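Local coordinates for 2''-aminoglycoside nucleotidyltransferase (Klebsiella pneumoniae, PDB 4WQK), which confers resistance to kanamycin, gentamicin, tobramycin and related aminoglycosides by magnesium-dependent adenylation of their 2''-hydroxyl group, at residues Pro23-Gly28 with Thr49-Arg54; Asp33-Arg38 with Val121-Trp126. One frame throughout, in Å; residues are numbered along the deposited sequence.

Contact 1 of 2, residues Pro23-Gly28 with Thr49-Arg54; sequences PLWIGG and TFPGER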
# COMPACT_ATOMS: atom_id res chain seq x y z
N PRO A 23 -2.87 -5.45 -12.69
CA PRO A 23 -2.91 -4.21 -11.89
C PRO A 23 -2.22 -4.42 -10.54
O PRO A 23 -2.33 -5.49 -9.94
CB PRO A 23 -4.42 -3.95 -11.72
CG PRO A 23 -5.01 -5.37 -11.69
CD PRO A 23 -4.16 -6.17 -12.72
N LEU A 24 -1.48 -3.41 -10.07
CA LEU A 24 -0.86 -3.44 -8.75
C LEU A 24 -1.06 -2.07 -8.15
O LEU A 24 -0.96 -1.06 -8.87
CB LEU A 24 0.65 -3.74 -8.82
CG LEU A 24 1.07 -5.10 -9.39
CD1 LEU A 24 2.60 -5.07 -9.54
CD2 LEU A 24 0.62 -6.24 -8.46
N TRP A 25 -1.32 -2.04 -6.85
CA TRP A 25 -1.52 -0.76 -6.15
C TRP A 25 -0.36 -0.50 -5.21
O TRP A 25 -0.01 -1.36 -4.40
CB TRP A 25 -2.83 -0.77 -5.35
CG TRP A 25 -4.05 -0.74 -6.24
CD1 TRP A 25 -4.81 0.35 -6.54
CD2 TRP A 25 -4.64 -1.86 -6.92
NE1 TRP A 25 -5.82 -0.00 -7.43
CE2 TRP A 25 -5.73 -1.35 -7.68
CE3 TRP A 25 -4.35 -3.23 -6.97
CZ2 TRP A 25 -6.55 -2.17 -8.47
CZ3 TRP A 25 -5.16 -4.04 -7.78
CH2 TRP A 25 -6.23 -3.50 -8.51
N ILE A 26 0.23 0.67 -5.33
CA ILE A 26 1.18 1.09 -4.28
C ILE A 26 0.42 1.33 -3.01
O ILE A 26 -0.65 1.95 -3.01
CB ILE A 26 1.92 2.37 -4.71
CG1 ILE A 26 2.52 2.21 -6.12
CG2 ILE A 26 2.96 2.83 -3.65
CD1 ILE A 26 3.51 1.14 -6.17
N GLY A 27 1.00 0.85 -1.88
CA GLY A 27 0.41 0.98 -0.56
C GLY A 27 1.29 1.76 0.40
O GLY A 27 2.38 2.20 0.01
N GLY A 28 0.82 1.95 1.63
CA GLY A 28 1.68 2.45 2.67
C GLY A 28 2.28 3.82 2.36
O GLY A 28 1.66 4.66 1.73
N THR A 49 -0.08 -3.83 -3.16
CA THR A 49 -1.29 -4.61 -3.05
C THR A 49 -1.52 -5.27 -4.42
O THR A 49 -1.48 -4.60 -5.45
CB THR A 49 -2.48 -3.73 -2.66
OG1 THR A 49 -2.22 -3.12 -1.38
CG2 THR A 49 -3.74 -4.58 -2.55
N PHE A 50 -1.77 -6.58 -4.43
CA PHE A 50 -1.82 -7.33 -5.70
C PHE A 50 -3.08 -8.21 -5.75
O PHE A 50 -3.57 -8.65 -4.71
CB PHE A 50 -0.58 -8.23 -5.87
CG PHE A 50 -0.45 -9.30 -4.81
CD1 PHE A 50 0.20 -9.06 -3.56
CD2 PHE A 50 -0.99 -10.58 -5.02
CE1 PHE A 50 0.30 -10.03 -2.58
CE2 PHE A 50 -0.88 -11.54 -4.03
CZ PHE A 50 -0.23 -11.29 -2.81
N PRO A 51 -3.56 -8.53 -6.96
CA PRO A 51 -4.69 -9.47 -7.07
C PRO A 51 -4.32 -10.84 -6.51
O PRO A 51 -3.41 -11.52 -7.01
CB PRO A 51 -4.95 -9.53 -8.58
CG PRO A 51 -4.46 -8.21 -9.07
CD PRO A 51 -3.20 -7.93 -8.27
N GLY A 52 -5.05 -11.27 -5.49
CA GLY A 52 -4.65 -12.47 -4.76
C GLY A 52 -4.56 -13.71 -5.63
O GLY A 52 -3.73 -14.61 -5.40
N GLU A 53 -5.46 -13.77 -6.61
CA GLU A 53 -5.58 -14.97 -7.45
C GLU A 53 -4.52 -14.95 -8.57
O GLU A 53 -4.37 -15.94 -9.32
CB GLU A 53 -7.00 -15.11 -8.01
CG GLU A 53 -7.32 -14.26 -9.25
CD GLU A 53 -7.44 -12.74 -9.05
OE1 GLU A 53 -7.34 -12.22 -7.93
OE2 GLU A 53 -7.65 -12.05 -10.09
N ARG A 54 -3.76 -13.84 -8.67
CA ARG A 54 -2.68 -13.72 -9.63
C ARG A 54 -1.31 -13.59 -8.96
O ARG A 54 -0.35 -13.06 -9.57
CB ARG A 54 -2.94 -12.53 -10.57
CG ARG A 54 -4.26 -12.72 -11.29
CD ARG A 54 -4.57 -11.55 -12.27
NE ARG A 54 -3.59 -11.47 -13.35
CZ ARG A 54 -3.58 -10.50 -14.28
NH1 ARG A 54 -4.46 -9.49 -14.26
NH2 ARG A 54 -2.67 -10.53 -15.27
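Trp25 and Thr49 form an antiparallel hydrogen-bonded pair between the strands 25-27 and 46-51. Trp25 N donates to Thr49 O at 2.9 Å and 176°, almost straight, and Thr49 N returns the bond to Trp25 O at 2.8 Å; both donors lie in the plane of the carbonyl they reach. The side chains of the pair share one face of the sheet, with Trp25 CB 4.0 Å from Thr49 CB. CG of Trp25 is anti to the carbonyl carbon (chi1 -70°), beside the backbone N, and the indole edge at Trp25 CE3 comes in plane to 3.5 Å from Thr49 O.

One residue further along, Leu24 brings branch CD2 to 3.5 Å from Phe50 CB, while the phenyl ring leads away toward Phe77. Beyond, Pro23 O sits 3.1 Å from Pro51 CD, and the two proline rings meet through their CG atoms. Trp25 NE1 is hydrogen-bonded to Pro109 O. Arg54 NH1, beside Pro23 CD, is hydrogen-bonded to Asn21 O, while NE makes a salt bridge to Glu57.

Position 23 faces 51, where the next hydrogen-bonded pair would fall; neither proline has an N-H, and packing there replaces backbone bonds.

Contact 2 of 2, residues Asp33-Arg38 with Val121-Trp126; sequences DARLGR and VRCNSW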
# COMPACT_ATOMS: atom_id res chain seq x y z
N ASP A 33 2.94 9.31 -0.69
CA ASP A 33 3.78 10.19 -1.52
C ASP A 33 3.28 10.20 -2.95
O ASP A 33 3.30 11.26 -3.58
CB ASP A 33 5.24 9.76 -1.45
CG ASP A 33 5.93 10.19 -0.16
OD1 ASP A 33 5.25 10.69 0.80
OD2 ASP A 33 7.17 10.05 -0.09
N ALA A 34 2.80 9.04 -3.43
CA ALA A 34 2.28 8.98 -4.80
C ALA A 34 1.02 9.86 -4.94
O ALA A 34 0.89 10.62 -5.91
CB ALA A 34 2.03 7.57 -5.18
N ARG A 35 0.08 9.75 -3.99
CA ARG A 35 -1.12 10.58 -4.06
C ARG A 35 -0.78 12.05 -3.94
O ARG A 35 -1.44 12.93 -4.55
CB ARG A 35 -2.11 10.18 -2.95
CG ARG A 35 -2.80 8.89 -3.28
CD ARG A 35 -3.95 8.56 -2.32
NE ARG A 35 -4.59 7.37 -2.87
CZ ARG A 35 -5.56 7.39 -3.78
NH1 ARG A 35 -6.07 8.56 -4.20
NH2 ARG A 35 -6.03 6.24 -4.25
N LEU A 36 0.23 12.39 -3.11
CA LEU A 36 0.63 13.78 -2.99
C LEU A 36 1.42 14.30 -4.22
O LEU A 36 1.47 15.49 -4.49
CB LEU A 36 1.49 14.00 -1.74
CG LEU A 36 0.67 13.70 -0.49
CD1 LEU A 36 1.64 13.78 0.67
CD2 LEU A 36 -0.42 14.73 -0.29
N GLY A 37 2.03 13.35 -4.93
CA GLY A 37 2.91 13.70 -6.04
C GLY A 37 4.21 14.29 -5.58
O GLY A 37 4.81 15.11 -6.29
N ARG A 38 4.66 13.92 -4.39
CA ARG A 38 5.87 14.49 -3.82
C ARG A 38 6.50 13.45 -2.90
O ARG A 38 5.82 12.85 -2.06
CB ARG A 38 5.60 15.79 -3.02
CG ARG A 38 4.81 16.95 -3.74
CD ARG A 38 5.59 17.65 -4.89
NE ARG A 38 5.29 19.07 -5.10
CZ ARG A 38 5.87 19.78 -6.07
NH1 ARG A 38 6.73 19.17 -6.85
NH2 ARG A 38 5.65 21.11 -6.26
N VAL A 121 0.35 6.14 -11.34
CA VAL A 121 0.35 4.85 -10.66
C VAL A 121 -0.95 4.64 -9.93
O VAL A 121 -1.52 5.58 -9.36
CB VAL A 121 1.51 4.67 -9.64
CG1 VAL A 121 2.87 4.83 -10.31
CG2 VAL A 121 1.40 5.69 -8.43
N ARG A 122 -1.42 3.41 -9.96
CA ARG A 122 -2.48 3.00 -9.04
C ARG A 122 -1.95 2.99 -7.61
O ARG A 122 -0.87 2.51 -7.33
CB ARG A 122 -3.02 1.63 -9.43
CG ARG A 122 -3.79 1.59 -10.78
CD ARG A 122 -4.50 0.26 -10.94
NE ARG A 122 -5.36 0.21 -12.14
CZ ARG A 122 -4.99 -0.37 -13.29
NH1 ARG A 122 -3.81 -0.96 -13.42
NH2 ARG A 122 -5.86 -0.40 -14.30
N CYS A 123 -2.82 3.42 -6.70
CA CYS A 123 -2.47 3.37 -5.30
C CYS A 123 -3.71 3.18 -4.46
O CYS A 123 -4.81 3.54 -4.85
CB CYS A 123 -1.71 4.62 -4.90
SG CYS A 123 -2.35 6.18 -5.59
N ASN A 124 -3.50 2.55 -3.30
CA ASN A 124 -4.63 2.32 -2.42
C ASN A 124 -5.25 3.66 -2.01
O ASN A 124 -4.57 4.70 -1.98
CB ASN A 124 -4.18 1.52 -1.20
CG ASN A 124 -3.82 0.11 -1.57
OD1 ASN A 124 -2.71 -0.36 -1.32
ND2 ASN A 124 -4.77 -0.59 -2.19
N SER A 125 -6.52 3.63 -1.66
CA SER A 125 -7.24 4.83 -1.28
C SER A 125 -6.74 5.43 0.04
O SER A 125 -6.12 4.74 0.86
CB SER A 125 -8.72 4.52 -1.16
OG SER A 125 -8.89 3.65 -0.03
N TRP A 126 -6.98 6.72 0.23
CA TRP A 126 -6.67 7.33 1.52
C TRP A 126 -7.35 6.57 2.64
O TRP A 126 -6.72 6.38 3.70
CB TRP A 126 -7.10 8.80 1.58
CG TRP A 126 -6.28 9.76 0.78
CD1 TRP A 126 -6.72 10.57 -0.23
CD2 TRP A 126 -4.90 10.10 1.00
NE1 TRP A 126 -5.69 11.36 -0.68
CE2 TRP A 126 -4.56 11.09 0.06
CE3 TRP A 126 -3.92 9.65 1.88
CZ2 TRP A 126 -3.27 11.64 -0.01
CZ3 TRP A 126 -2.66 10.20 1.81
CH2 TRP A 126 -2.33 11.15 0.85
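Arg35 reaches from helix 28-36 to the backbone carbonyls of Cys123 and Asn124, and these polar contacts anchor the interface. Arg35 NE donates to Asn124 O at 2.8 Å and 153°, with the acceptor near the guanidinium plane. Arg35 NH2 bonds to Cys123 O at 3.0 Å, a more bent bond (136°) that meets this carbonyl from above its plane, and makes a weak second bond to Asn124 O. Asn124 O therefore receives two N-H groups of one guanidinium. The same NH2 forms a salt bridge with Glu113, which probably offsets part of the arginine charge.

Dispersion contacts line the arginine chain, whose extended run from CG to NE carries the guanidinium to the carbonyls of the loop. Arg35 CD lies over the Trp126 face, 3.6 Å from the centroid of the five-membered ring and close to its normal, a CH-pi contact; the CB of Arg35 approaches Trp126 CZ2 at 3.5 Å. The guanidinium itself is turned 50° from the indole, and its CZ is too distant for more than a weak cation-pi attraction. In the given conformer of Cys123, SG lies above one guanidinium face toward its rim, and Trp126 N above the opposite face, also off centre.

Purely apolar contacts complete the interface. Ala34 CB meets Val121 CG2 at 3.8 Å, and Leu36 CG comes up to the indole edge at Trp126 CH2, 4.2 Å away, crossing Trp126 at about a right angle.

Two helix ends frame the contact. A Schellman motif closes helix 28-36, with Gly37 at positive phi and Arg38 N hydrogen-bonded to Asp33 O, while Ser125 is the N-cap of helix 126-139, its OG accepting from Ala128 N. The arrangement is an interdomain contact, joining a helix of the N-terminal nucleotidyltransferase-fold domain to the loop that leads into a C-terminal-domain helix.

Along the chain the segments alternate, 23-28, 33-38, 49-54, 121-126, so the two contacts interleave, with centres 14 Å apart. Strand 25-27 of contact 1 runs directly into helix 28-36 of contact 2, and strand 46-51 follows that helix. The contacts also touch: Thr49 OG1 is 2.8 Å from Asn124 OD1, and Ile26 O is 2.9 Å from Asn124 N, both probable hydrogen bonds. Contact 1 lies within the N-terminal domain, whereas contact 2 joins it to the C-terminal domain. The sheet that contributes magnesium ligands Asp47 and Asp87 is thereby tied to the second domain; kanamycin binds in the cleft between the two.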